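Local coordinates for protein B-agarase (Saccharophagus degradans, PDB 4BQ2) that hydrolyses agarose as a family 50 exo-beta-agarase, cleaving beta-1,4 linkages and probably working from the ends of the polysaccharide chain, at residues Y626-E631 with Q636-L641; Q685-N690 with V694-F699; F6-D11 with A24-Y29; K38-A43 with T52-V57. All blocks are in the same frame, centred on the assembly; numbering follows the deposited sequence.

The four contacts fall into two pairs. Interactions 1 and 2, with centres about 11 Å apart, reach the same sheet of the beta/alpha barrel that probably carries the active site, and they touch where Tyr629 OH lies 3.3 Å from Phe699 CB. Interactions 3 and 4 lie in the CBM-like domain, their centres about 10 Å apart; neighbouring strands 22-30 and 36-44 join them, with a probable hydrogen bond of 2.7 Å from Lys41 N to Ser25 O. Both reach one calcium ion, through Asp7 and Glu9 in interaction 3 and through Lys38 in interaction 4. The two pairs stay apart: the nearest atoms of interactions 1 and 4 are about 10 Å from each other.

Interaction 1: residues Y626-E631 with Q636-L641; sequences YNSYKE and QKWAFL
Tyr626 and Trp638 form a T-shaped pair at the heart of an aromatic cluster completed by Phe640, where strand 624-627 and the chain after it face the weakly bonded helical turn near 635-638. The six-membered ring of Trp638 stands with its edge toward the tyrosine face: centroids are 5.0 Å apart, planes 77° apart, and CZ3 sits over the centre of the Tyr626 ring. Trp638 CG lies anti to its own carbonyl carbon (chi1 -64°), which sends the indole across to the strand.

Apolar contacts surround the hydroxyl end of Tyr626. Its OH lies at the edge of the Phe640 ring, 3.5 Å from Phe640 CE1, while Leu641 CD2 approaches the same oxygen at 3.6 Å. A type I turn from Trp638 to Leu641, closed by Leu641 N donating to Trp638 O, brings these three side chains to one tyrosine. Val614 of helix 611-620 also packs on both Tyr626 and Phe640. Strand 624-627 runs parallel to strand 648-652, consistent with the beta/alpha barrel expected of this glycosidase family.

The polar contact is indirect. Ser628 OG lies at the indole edge, 3.7 Å from Trp638 CZ2, and a single water joins the two residues: it accepts from Trp638 NE1 at 2.7 Å and is hydrogen-bonded to Ser628 OG, also at 2.7 Å.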
loop_
_atom_site.group_PDB
_atom_site.type_symbol
_atom_site.label_atom_id
_atom_site.label_comp_id
_atom_site.label_asym_id
_atom_site.label_seq_id
_atom_site.Cartn_x
_atom_site.Cartn_y
_atom_site.Cartn_z
ATOM N N TYR A 626 -2.865 11.825 -1.618
ATOM C CA TYR A 626 -1.676 11.041 -1.971
ATOM C C TYR A 626 -1.552 9.902 -0.951
ATOM O O TYR A 626 -1.775 10.107 0.250
ATOM C CB TYR A 626 -0.400 11.885 -1.856
ATOM C CG TYR A 626 -0.418 13.230 -2.598
ATOM C CD1 TYR A 626 -0.031 13.314 -3.944
ATOM C CD2 TYR A 626 -0.841 14.399 -1.955
ATOM C CE1 TYR A 626 -0.043 14.539 -4.636
ATOM C CE2 TYR A 626 -0.859 15.635 -2.629
ATOM C CZ TYR A 626 -0.465 15.691 -3.966
ATOM O OH TYR A 626 -0.484 16.901 -4.635
ATOM N N ASN A 627 -1.161 8.728 -1.426
ATOM C CA ASN A 627 -0.768 7.602 -0.541
ATOM C C ASN A 627 0.769 7.599 -0.565
ATOM O O ASN A 627 1.341 7.534 -1.640
ATOM C CB ASN A 627 -1.278 6.275 -1.132
ATOM C CG ASN A 627 -2.786 6.175 -1.105
ATOM O OD1 ASN A 627 -3.442 6.988 -0.452
ATOM N ND2 ASN A 627 -3.346 5.217 -1.833
ATOM N N SER A 628 1.423 7.672 0.591
ATOM C CA SER A 628 2.878 7.798 0.609
ATOM C C SER A 628 3.468 6.902 1.690
ATOM O O SER A 628 3.490 7.248 2.894
ATOM C CB SER A 628 3.327 9.274 0.777
ATOM O OG SER A 628 4.759 9.403 0.649
ATOM N N TYR A 629 3.911 5.726 1.259
ATOM C CA TYR A 629 4.502 4.781 2.172
ATOM C C TYR A 629 6.007 5.017 2.230
ATOM O O TYR A 629 6.775 4.392 1.509
ATOM C CB TYR A 629 4.193 3.370 1.698
ATOM C CG TYR A 629 2.715 2.974 1.803
ATOM C CD1 TYR A 629 2.191 2.516 3.010
ATOM C CD2 TYR A 629 1.900 2.971 0.691
ATOM C CE1 TYR A 629 0.860 2.121 3.109
ATOM C CE2 TYR A 629 0.557 2.590 0.781
ATOM C CZ TYR A 629 0.057 2.147 1.997
ATOM O OH TYR A 629 -1.275 1.723 2.097
ATOM N N LYS A 630 6.401 5.889 3.138
ATOM C CA LYS A 630 7.786 6.302 3.326
ATOM C C LYS A 630 7.898 6.537 4.829
ATOM O O LYS A 630 6.911 6.377 5.562
ATOM C CB LYS A 630 8.056 7.645 2.581
ATOM C CG LYS A 630 7.717 7.659 1.096
ATOM C CD LYS A 630 8.639 6.747 0.265
ATOM C CE LYS A 630 8.113 6.696 -1.159
ATOM N NZ LYS A 630 8.450 5.450 -1.894
ATOM N N GLU A 631 9.084 6.889 5.297
ATOM C CA GLU A 631 9.285 7.268 6.707
ATOM C C GLU A 631 8.777 8.662 7.098
ATOM O O GLU A 631 8.604 8.980 8.282
ATOM C CB GLU A 631 10.758 7.039 7.096
ATOM C CG GLU A 631 11.034 5.514 7.079
ATOM C CD GLU A 631 12.481 5.107 7.413
ATOM O OE1 GLU A 631 13.183 5.856 8.130
ATOM O OE2 GLU A 631 12.890 3.987 6.999
ATOM N N GLN A 636 12.416 17.742 -0.365
ATOM C CA GLN A 636 12.626 17.793 -1.808
ATOM C C GLN A 636 11.511 17.119 -2.572
ATOM O O GLN A 636 11.085 17.600 -3.628
ATOM C CB GLN A 636 13.976 17.178 -2.209
ATOM C CG GLN A 636 15.186 17.978 -1.720
ATOM C CD GLN A 636 15.230 19.390 -2.295
ATOM O OE1 GLN A 636 15.423 20.365 -1.563
ATOM N NE2 GLN A 636 15.024 19.507 -3.606
ATOM N N LYS A 637 11.021 16.014 -2.024
ATOM C CA LYS A 637 9.995 15.240 -2.688
ATOM C C LYS A 637 8.650 15.986 -2.700
ATOM O O LYS A 637 7.834 15.750 -3.585
ATOM C CB LYS A 637 9.867 13.874 -2.005
ATOM C CG LYS A 637 11.101 12.995 -2.159
ATOM C CD LYS A 637 11.356 12.691 -3.631
ATOM C CE LYS A 637 10.645 11.431 -4.073
ATOM N NZ LYS A 637 11.648 10.375 -4.379
ATOM N N TRP A 638 8.431 16.878 -1.732
ATOM C CA TRP A 638 7.125 17.542 -1.588
ATOM C C TRP A 638 7.127 19.040 -1.920
ATOM O O TRP A 638 6.121 19.709 -1.735
ATOM C CB TRP A 638 6.474 17.232 -0.213
ATOM C CG TRP A 638 6.162 15.733 -0.106
ATOM C CD1 TRP A 638 6.906 14.777 0.523
ATOM C CD2 TRP A 638 5.053 15.054 -0.714
ATOM N NE1 TRP A 638 6.306 13.520 0.360
ATOM C CE2 TRP A 638 5.167 13.675 -0.397
ATOM C CE3 TRP A 638 3.949 15.481 -1.462
ATOM C CZ2 TRP A 638 4.216 12.723 -0.820
ATOM C CZ3 TRP A 638 3.008 14.529 -1.904
ATOM C CH2 TRP A 638 3.149 13.162 -1.576
ATOM N N ALA A 639 8.236 19.542 -2.467
ATOM C CA ALA A 639 8.406 20.980 -2.711
ATOM C C ALA A 639 7.387 21.526 -3.721
ATOM O O ALA A 639 6.994 22.695 -3.635
ATOM C CB ALA A 639 9.836 21.253 -3.186
ATOM N N PHE A 640 6.967 20.677 -4.652
ATOM C CA PHE A 640 5.961 21.018 -5.657
ATOM C C PHE A 640 4.627 21.505 -5.077
ATOM O O PHE A 640 3.905 22.251 -5.728
ATOM C CB PHE A 640 5.725 19.840 -6.612
ATOM C CG PHE A 640 4.903 18.697 -6.005
ATOM C CD1 PHE A 640 3.503 18.691 -6.096
ATOM C CD2 PHE A 640 5.532 17.644 -5.324
ATOM C CE1 PHE A 640 2.766 17.653 -5.556
ATOM C CE2 PHE A 640 4.789 16.612 -4.760
ATOM C CZ PHE A 640 3.405 16.620 -4.872
ATOM N N LEU A 641 4.307 21.084 -3.857
ATOM C CA LEU A 641 3.023 21.427 -3.215
ATOM C C LEU A 641 2.824 22.931 -3.105
ATOM O O LEU A 641 1.694 23.388 -3.146
ATOM C CB LEU A 641 2.939 20.851 -1.791
ATOM C CG LEU A 641 2.902 19.303 -1.745
ATOM C CD1 LEU A 641 3.003 18.892 -0.284
ATOM C CD2 LEU A 641 1.625 18.765 -2.376
HETATM O O HOH W 1 6.832 10.980 1.195
#

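Interaction 2: residues Q685-N690 with V694-F699; sequences QSVIDN and VGAHWF
The CA atoms of Val687 and Ala696 come within 7.2 Å of each other near the C-terminal part of helix 673-688, which lies against strand 693-699; a valine and an alanine fill this short gap. With CG1 anti to the backbone N (chi1 -175°) and CG2 anti to the carbonyl carbon, the two methyls of Val687 straddle the methyl of Ala696: CG1 and CG2 of Val687 each lie 4.1 Å from Ala696 CB. CG1 also comes within 3.9 Å of Gly695 O, so the valine rests partly on strand backbone. The equal distances place Ala696 CB in even van der Waals contact with both branches.

Gln685 bridges one turn to Asp689, its NE2 donating to Asp689 OD1 at 2.9 Å, bent to 144° at the hydrogen; Glu745 is a second partner of the same nitrogen. Ser686 OG, bonded to Leu633 N, and Arg746, bonded to the O atoms of Ile688 and Asn690, tie this end of the helix to other parts of the chain.

Phe282 of strand 280-287 meets Val687, and Ile650 of strand 648-652 meets Ala696. Strand 693-699 lies between those two strands and is parallel to both. A helix laid against such an inner strand by aliphatic contacts is the alpha-to-beta packing of a beta/alpha barrel, the fold expected for the catalytic part of this enzyme.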
loop_
_atom_site.group_PDB
_atom_site.type_symbol
_atom_site.label_atom_id
_atom_site.label_comp_id
_atom_site.label_asym_id
_atom_site.label_seq_id
_atom_site.Cartn_x
_atom_site.Cartn_y
_atom_site.Cartn_z
ATOM N N GLN A 685 4.743 13.666 12.562
ATOM C CA GLN A 685 5.406 14.968 12.764
ATOM C C GLN A 685 5.667 15.637 11.442
ATOM O O GLN A 685 5.513 16.860 11.311
ATOM C CB GLN A 685 6.744 14.870 13.525
ATOM C CG GLN A 685 7.284 16.236 14.005
ATOM C CD GLN A 685 6.323 16.906 14.975
ATOM O OE1 GLN A 685 5.820 16.262 15.879
ATOM N NE2 GLN A 685 6.009 18.170 14.754
ATOM N N SER A 686 6.096 14.837 10.467
ATOM C CA SER A 686 6.374 15.322 9.131
ATOM C C SER A 686 5.103 15.890 8.458
ATOM O O SER A 686 5.152 16.922 7.746
ATOM C CB SER A 686 6.946 14.158 8.298
ATOM O OG SER A 686 7.511 14.629 7.109
ATOM N N VAL A 687 3.979 15.192 8.629
ATOM C CA VAL A 687 2.703 15.698 8.113
ATOM C C VAL A 687 2.294 16.992 8.815
ATOM O O VAL A 687 1.921 17.978 8.158
ATOM C CB VAL A 687 1.576 14.652 8.215
ATOM C CG1 VAL A 687 0.311 15.188 7.552
ATOM C CG2 VAL A 687 2.017 13.348 7.534
ATOM N N ILE A 688 2.322 16.957 10.145
ATOM C CA ILE A 688 1.970 18.098 10.969
ATOM C C ILE A 688 2.795 19.336 10.565
ATOM O O ILE A 688 2.239 20.428 10.414
ATOM C CB ILE A 688 2.133 17.747 12.456
ATOM C CG1 ILE A 688 1.042 16.752 12.880
ATOM C CG2 ILE A 688 2.054 18.977 13.335
ATOM C CD1 ILE A 688 1.337 16.065 14.194
ATOM N N ASP A 689 4.092 19.141 10.325
ATOM C CA ASP A 689 4.979 20.235 9.915
ATOM C C ASP A 689 4.799 20.775 8.480
ATOM O O ASP A 689 5.433 21.763 8.130
ATOM C CB ASP A 689 6.461 19.821 10.064
ATOM C CG ASP A 689 6.878 19.605 11.519
ATOM O OD1 ASP A 689 6.099 19.934 12.423
ATOM O OD2 ASP A 689 7.989 19.080 11.749
ATOM N N ASN A 690 4.061 20.064 7.628
ATOM C CA ASN A 690 3.917 20.482 6.248
ATOM C C ASN A 690 2.629 21.334 6.144
ATOM O O ASN A 690 1.547 20.839 6.429
ATOM C CB ASN A 690 3.893 19.256 5.314
ATOM C CG ASN A 690 3.883 19.657 3.855
ATOM O OD1 ASN A 690 3.044 20.466 3.459
ATOM N ND2 ASN A 690 4.828 19.132 3.053
ATOM N N VAL A 694 -3.800 18.688 5.388
ATOM C CA VAL A 694 -4.881 18.761 6.369
ATOM C C VAL A 694 -5.210 17.472 7.121
ATOM O O VAL A 694 -6.163 17.439 7.917
ATOM C CB VAL A 694 -6.170 19.349 5.772
ATOM C CG1 VAL A 694 -5.835 20.683 5.067
ATOM C CG2 VAL A 694 -6.845 18.345 4.810
ATOM N N GLY A 695 -4.416 16.435 6.894
ATOM C CA GLY A 695 -4.587 15.171 7.622
ATOM C C GLY A 695 -3.786 14.021 7.022
ATOM O O GLY A 695 -3.153 14.153 5.978
ATOM N N ALA A 696 -3.862 12.872 7.677
ATOM C CA ALA A 696 -3.162 11.653 7.231
ATOM C C ALA A 696 -3.866 10.442 7.833
ATOM O O ALA A 696 -4.095 10.400 9.043
ATOM C CB ALA A 696 -1.718 11.680 7.717
ATOM N N HIS A 697 -4.180 9.471 6.989
ATOM C CA HIS A 697 -4.806 8.220 7.420
ATOM C C HIS A 697 -3.798 7.065 7.272
ATOM O O HIS A 697 -3.040 6.972 6.302
ATOM C CB HIS A 697 -6.073 7.916 6.598
ATOM C CG HIS A 697 -7.226 8.830 6.891
ATOM N ND1 HIS A 697 -7.998 9.404 5.897
ATOM C CD2 HIS A 697 -7.740 9.270 8.071
ATOM C CE1 HIS A 697 -8.945 10.144 6.454
ATOM N NE2 HIS A 697 -8.802 10.089 7.772
ATOM N N TRP A 698 -3.796 6.218 8.290
ATOM C CA TRP A 698 -2.980 4.996 8.357
ATOM C C TRP A 698 -3.705 3.825 7.748
ATOM O O TRP A 698 -4.927 3.613 8.001
ATOM C CB TRP A 698 -2.721 4.740 9.854
ATOM C CG TRP A 698 -2.242 3.363 10.215
ATOM C CD1 TRP A 698 -2.979 2.198 10.246
ATOM C CD2 TRP A 698 -0.926 3.022 10.586
ATOM N NE1 TRP A 698 -2.178 1.136 10.641
ATOM C CE2 TRP A 698 -0.907 1.618 10.845
ATOM C CE3 TRP A 698 0.261 3.761 10.728
ATOM C CZ2 TRP A 698 0.251 0.959 11.256
ATOM C CZ3 TRP A 698 1.405 3.101 11.115
ATOM C CH2 TRP A 698 1.387 1.721 11.409
ATOM N N PHE A 699 -2.980 3.059 6.933
ATOM C CA PHE A 699 -3.520 1.852 6.326
ATOM C C PHE A 699 -2.891 0.662 7.058
ATOM O O PHE A 699 -1.685 0.429 6.894
ATOM C CB PHE A 699 -3.131 1.813 4.833
ATOM C CG PHE A 699 -3.805 0.709 4.045
ATOM C CD1 PHE A 699 -3.328 -0.604 4.112
ATOM C CD2 PHE A 699 -4.910 0.981 3.227
ATOM C CE1 PHE A 699 -3.939 -1.619 3.371
ATOM C CE2 PHE A 699 -5.546 -0.036 2.490
ATOM C CZ PHE A 699 -5.065 -1.348 2.575
#

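Interaction 3: residues F6-D11 with A24-Y29; sequences FDFEND and ASIETY. With CA (calcium ion), chain K.
The unusual feature is a carboxylate resting on an aliphatic side chain: Asp11 OD1 lies 3.6 Å from Ile26 CG2, although the same oxygen has polar company. A water donates both to Asp11 OD1 and to Ile26 O, each at 2.9 Å, and so ties the loop to strand 22-30 beside the apolar contact. On its other branch, Ile26 CD1 packs 3.7 Å from Phe8 CD1, approaching the phenyl group obliquely. CG2 lies anti to the backbone N of Ile26 and CG1 anti to its carbonyl carbon (chi1 -56°), a split that lets one residue meet both ends of the type I turn from Phe8 to Asp11.

The loop is shaped further by an Asx turn, in which Glu9 N donates to Asp7 OD1 at 3.0 Å from above the carboxylate plane. Calcium is bound by the backbone O of Asp7 at 2.3 Å, not by the OD1 that makes the turn, and by Glu9 OE2 at 2.4 Å. Tyr29, on the strand, hydrogen-bonds to Asp185. Ser37 OG, Lys38 O and both Asp185 carboxylate oxygens complete six protein ligands from the loop and strands 36-44 and 180-191; with one water they make the calcium site of the CBM-like domain.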
loop_
_atom_site.group_PDB
_atom_site.type_symbol
_atom_site.label_atom_id
_atom_site.label_comp_id
_atom_site.label_asym_id
_atom_site.label_seq_id
_atom_site.Cartn_x
_atom_site.Cartn_y
_atom_site.Cartn_z
ATOM N N PHE A 6 33.184 -9.701 0.207
ATOM C CA PHE A 6 33.817 -8.579 0.907
ATOM C C PHE A 6 33.825 -8.844 2.408
ATOM O O PHE A 6 32.760 -8.826 3.042
ATOM C CB PHE A 6 33.077 -7.232 0.664
ATOM C CG PHE A 6 33.016 -6.830 -0.782
ATOM C CD1 PHE A 6 34.073 -6.109 -1.375
ATOM C CD2 PHE A 6 31.941 -7.219 -1.579
ATOM C CE1 PHE A 6 34.021 -5.756 -2.723
ATOM C CE2 PHE A 6 31.898 -6.876 -2.933
ATOM C CZ PHE A 6 32.927 -6.140 -3.499
ATOM N N ASP A 7 35.006 -9.069 2.978
ATOM C CA ASP A 7 35.127 -9.158 4.451
ATOM C C ASP A 7 35.808 -7.946 5.059
ATOM O O ASP A 7 35.947 -7.863 6.280
ATOM C CB ASP A 7 35.795 -10.463 4.915
ATOM C CG ASP A 7 37.252 -10.596 4.473
ATOM O OD1 ASP A 7 37.926 -9.618 4.088
ATOM O OD2 ASP A 7 37.725 -11.734 4.497
ATOM N N PHE A 8 36.242 -7.020 4.198
ATOM C CA PHE A 8 36.875 -5.732 4.603
ATOM C C PHE A 8 38.166 -5.842 5.428
ATOM O O PHE A 8 38.606 -4.846 6.023
ATOM C CB PHE A 8 35.841 -4.781 5.232
ATOM C CG PHE A 8 34.619 -4.612 4.377
ATOM C CD1 PHE A 8 34.670 -3.806 3.239
ATOM C CD2 PHE A 8 33.452 -5.337 4.636
ATOM C CE1 PHE A 8 33.562 -3.682 2.398
ATOM C CE2 PHE A 8 32.335 -5.207 3.798
ATOM C CZ PHE A 8 32.401 -4.380 2.686
ATOM N N GLU A 9 38.777 -7.030 5.432
ATOM C CA GLU A 9 39.951 -7.286 6.288
ATOM C C GLU A 9 41.260 -6.660 5.787
ATOM O O GLU A 9 42.167 -6.409 6.562
ATOM C CB GLU A 9 40.132 -8.790 6.536
ATOM C CG GLU A 9 38.987 -9.395 7.336
ATOM C CD GLU A 9 38.798 -8.673 8.655
ATOM O OE1 GLU A 9 39.801 -8.524 9.376
ATOM O OE2 GLU A 9 37.675 -8.198 8.951
ATOM N N ASN A 10 41.372 -6.438 4.489
ATOM C CA ASN A 10 42.535 -5.707 3.963
ATOM C C ASN A 10 42.476 -4.187 4.276
ATOM O O ASN A 10 43.296 -3.422 3.781
ATOM C CB ASN A 10 42.694 -5.980 2.455
ATOM C CG ASN A 10 41.573 -5.363 1.625
ATOM O OD1 ASN A 10 40.635 -4.760 2.168
ATOM N ND2 ASN A 10 41.671 -5.498 0.304
ATOM N N ASP A 11 41.488 -3.759 5.073
ATOM C CA ASP A 11 41.386 -2.356 5.564
ATOM C C ASP A 11 41.125 -1.316 4.440
ATOM O O ASP A 11 41.323 -0.099 4.618
ATOM C CB ASP A 11 42.653 -1.976 6.377
ATOM C CG ASP A 11 42.341 -1.208 7.672
ATOM O OD1 ASP A 11 41.255 -0.597 7.786
ATOM O OD2 ASP A 11 43.196 -1.220 8.595
ATOM N N ALA A 24 31.832 6.610 3.744
ATOM C CA ALA A 24 32.203 5.231 4.036
ATOM C C ALA A 24 33.564 5.184 4.702
ATOM O O ALA A 24 34.440 5.994 4.363
ATOM C CB ALA A 24 32.260 4.448 2.746
ATOM N N SER A 25 33.745 4.250 5.646
ATOM C CA SER A 25 35.057 4.004 6.261
ATOM C C SER A 25 35.114 2.567 6.792
ATOM O O SER A 25 34.067 1.913 6.978
ATOM C CB SER A 25 35.348 4.991 7.388
ATOM O OG SER A 25 34.325 4.992 8.375
ATOM N N ILE A 26 36.323 2.078 7.019
ATOM C CA ILE A 26 36.493 0.751 7.607
ATOM C C ILE A 26 36.766 0.946 9.082
ATOM O O ILE A 26 37.679 1.685 9.460
ATOM C CB ILE A 26 37.638 -0.059 6.971
ATOM C CG1 ILE A 26 37.461 -0.204 5.456
ATOM C CG2 ILE A 26 37.755 -1.457 7.623
ATOM C CD1 ILE A 26 36.236 -0.989 5.021
ATOM N N GLU A 27 35.953 0.305 9.917
ATOM C CA GLU A 27 36.100 0.381 11.374
ATOM C C GLU A 27 36.003 -1.020 11.971
ATOM O O GLU A 27 35.459 -1.938 11.348
ATOM C CB GLU A 27 35.004 1.234 12.029
ATOM C CG GLU A 27 34.614 2.535 11.326
ATOM C CD GLU A 27 35.627 3.653 11.501
ATOM O OE1 GLU A 27 36.601 3.462 12.279
ATOM O OE2 GLU A 27 35.441 4.726 10.856
ATOM N N THR A 28 36.517 -1.156 13.189
ATOM C CA THR A 28 36.333 -2.371 13.986
ATOM C C THR A 28 35.011 -2.283 14.758
ATOM O O THR A 28 34.700 -1.245 15.369
ATOM C CB THR A 28 37.540 -2.612 14.925
ATOM O OG1 THR A 28 38.704 -2.800 14.126
ATOM C CG2 THR A 28 37.348 -3.872 15.775
ATOM N N TYR A 29 34.231 -3.361 14.697
ATOM C CA TYR A 29 32.899 -3.440 15.334
ATOM C C TYR A 29 32.810 -4.888 15.857
ATOM O O TYR A 29 33.610 -5.734 15.421
ATOM C CB TYR A 29 31.791 -3.187 14.281
ATOM C CG TYR A 29 31.616 -4.426 13.431
ATOM C CD1 TYR A 29 32.541 -4.748 12.434
ATOM C CD2 TYR A 29 30.594 -5.319 13.682
ATOM C CE1 TYR A 29 32.413 -5.905 11.684
ATOM C CE2 TYR A 29 30.478 -6.498 12.953
ATOM C CZ TYR A 29 31.399 -6.785 11.964
ATOM O OH TYR A 29 31.288 -7.961 11.259
HETATM CA CA CA K . 35.347 -8.181 8.498
HETATM O O HOH W 2 40.003 0.090 10.256
HETATM O O HOH W 3 35.426 -10.266 8.493
#

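Interaction 4: residues K38-A43 with T52-V57; sequences KGLKLA and TGLAIV. With CA (calcium ion), chain K.
Leu54 lays its CD2 methyl over the gap between Leu40 and Leu42 of the facing strand, 3.7 Å from Leu40 CD2 and 3.8 Å from Leu42 CD2. With Leu40 the meeting is tip to tip; Leu42 crosses Leu54 at a slant. Both partners extend with CG anti to the backbone N, whereas Leu54 CG sits between its backbone N and carbonyl carbon (chi1 61°), and from there it presents CD2 to the pair. Leu42 CD2 also rests against the backbone of Gly53, 4.2 Å from Gly53 CA, at a position whose backbone angles favour glycine.

The axes of strands 38-43 and 52-56 approach to 8.1 Å at 139°, too far apart for backbone pairing. Each has other strand neighbours: 36-44 pairs with 22-30 and 180-191, and 51-56 with 17-20 and 166-174. The arrangement is consistent with two layers of a beta sandwich meeting face to face. Phe19 and Ile184 add to the apolar interior.

Near the beginning of strand 36-44, Lys38 O binds calcium at 2.3 Å. The directional bonds of this strand run edgewise to its sheet neighbours and, at Lys38 O, to the metal, while the cross-layer contact is methyl on methyl and nondirectional, so that its cohesion rests on shape and burial.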
loop_
_atom_site.group_PDB
_atom_site.type_symbol
_atom_site.label_atom_id
_atom_site.label_comp_id
_atom_site.label_asym_id
_atom_site.label_seq_id
_atom_site.Cartn_x
_atom_site.Cartn_y
_atom_site.Cartn_z
ATOM N N LYS A 38 36.860 -6.127 11.147
ATOM C CA LYS A 38 36.763 -4.903 10.357
ATOM C C LYS A 38 35.489 -4.917 9.505
ATOM O O LYS A 38 35.244 -5.885 8.802
ATOM C CB LYS A 38 37.987 -4.753 9.450
ATOM C CG LYS A 38 39.321 -4.765 10.161
ATOM C CD LYS A 38 39.789 -3.402 10.594
ATOM C CE LYS A 38 41.307 -3.302 10.457
ATOM N NZ LYS A 38 41.984 -4.617 10.575
ATOM N N GLY A 39 34.700 -3.845 9.563
ATOM C CA GLY A 39 33.481 -3.739 8.762
ATOM C C GLY A 39 33.405 -2.403 8.008
ATOM O O GLY A 39 34.186 -1.487 8.262
ATOM N N LEU A 40 32.494 -2.337 7.049
ATOM C CA LEU A 40 32.243 -1.090 6.330
ATOM C C LEU A 40 31.201 -0.280 7.073
ATOM O O LEU A 40 30.011 -0.680 7.158
ATOM C CB LEU A 40 31.758 -1.383 4.925
ATOM C CG LEU A 40 31.484 -0.133 4.075
ATOM C CD1 LEU A 40 32.777 0.469 3.558
ATOM C CD2 LEU A 40 30.601 -0.572 2.927
ATOM N N LYS A 41 31.634 0.874 7.561
ATOM C CA LYS A 41 30.758 1.795 8.245
ATOM C C LYS A 41 30.150 2.740 7.203
ATOM O O LYS A 41 30.875 3.437 6.494
ATOM C CB LYS A 41 31.511 2.595 9.310
ATOM C CG LYS A 41 30.594 3.579 10.037
ATOM C CD LYS A 41 31.349 4.464 10.998
ATOM C CE LYS A 41 30.363 5.428 11.643
ATOM N NZ LYS A 41 30.896 5.971 12.925
ATOM N N LEU A 42 28.823 2.728 7.084
ATOM C CA LEU A 42 28.168 3.493 6.015
ATOM C C LEU A 42 27.294 4.559 6.666
ATOM O O LEU A 42 26.265 4.235 7.273
ATOM C CB LEU A 42 27.380 2.563 5.090
ATOM C CG LEU A 42 26.638 3.228 3.912
ATOM C CD1 LEU A 42 27.639 3.778 2.879
ATOM C CD2 LEU A 42 25.649 2.274 3.248
ATOM N N ALA A 43 27.714 5.826 6.567
ATOM C CA ALA A 43 27.009 6.896 7.234
ATOM C C ALA A 43 26.274 7.715 6.157
ATOM O O ALA A 43 26.910 8.425 5.368
ATOM C CB ALA A 43 27.968 7.746 8.058
ATOM N N THR A 52 19.957 7.442 -0.596
ATOM C CA THR A 52 21.319 7.333 -0.069
ATOM C C THR A 52 21.713 5.841 -0.021
ATOM O O THR A 52 20.837 4.960 -0.081
ATOM C CB THR A 52 21.395 7.939 1.348
ATOM O OG1 THR A 52 20.608 7.147 2.254
ATOM C CG2 THR A 52 20.850 9.377 1.357
ATOM N N GLY A 53 23.011 5.555 0.067
ATOM C CA GLY A 53 23.463 4.170 0.211
ATOM C C GLY A 53 24.737 3.844 -0.556
ATOM O O GLY A 53 25.600 4.722 -0.775
ATOM N N LEU A 54 24.851 2.574 -0.947
ATOM C CA LEU A 54 25.987 2.101 -1.743
ATOM C C LEU A 54 25.519 1.236 -2.909
ATOM O O LEU A 54 24.382 0.706 -2.932
ATOM C CB LEU A 54 27.013 1.326 -0.872
ATOM C CG LEU A 54 26.514 0.042 -0.171
ATOM C CD1 LEU A 54 26.489 -1.148 -1.129
ATOM C CD2 LEU A 54 27.408 -0.316 1.012
ATOM N N ALA A 55 26.392 1.115 -3.902
ATOM C CA ALA A 55 26.147 0.249 -5.024
ATOM C C ALA A 55 27.453 -0.431 -5.346
ATOM O O ALA A 55 28.479 0.224 -5.583
ATOM C CB ALA A 55 25.633 1.025 -6.245
ATOM N N ILE A 56 27.417 -1.757 -5.332
ATOM C CA ILE A 56 28.574 -2.517 -5.776
ATOM C C ILE A 56 28.385 -2.769 -7.255
ATOM O O ILE A 56 27.370 -3.348 -7.679
ATOM C CB ILE A 56 28.712 -3.846 -5.025
ATOM C CG1 ILE A 56 28.570 -3.634 -3.516
ATOM C CG2 ILE A 56 30.085 -4.468 -5.318
ATOM C CD1 ILE A 56 28.282 -4.913 -2.768
ATOM N N VAL A 57 29.375 -2.357 -8.041
ATOM C CA VAL A 57 29.275 -2.429 -9.491
ATOM C C VAL A 57 30.608 -2.937 -10.037
ATOM O O VAL A 57 31.515 -2.148 -10.263
ATOM C CB VAL A 57 28.971 -1.055 -10.136
ATOM C CG1 VAL A 57 28.759 -1.231 -11.632
ATOM C CG2 VAL A 57 27.749 -0.399 -9.508
HETATM CA CA CA K . 35.347 -8.181 8.498
HETATM O O HOH W 3 35.426 -10.266 8.493
#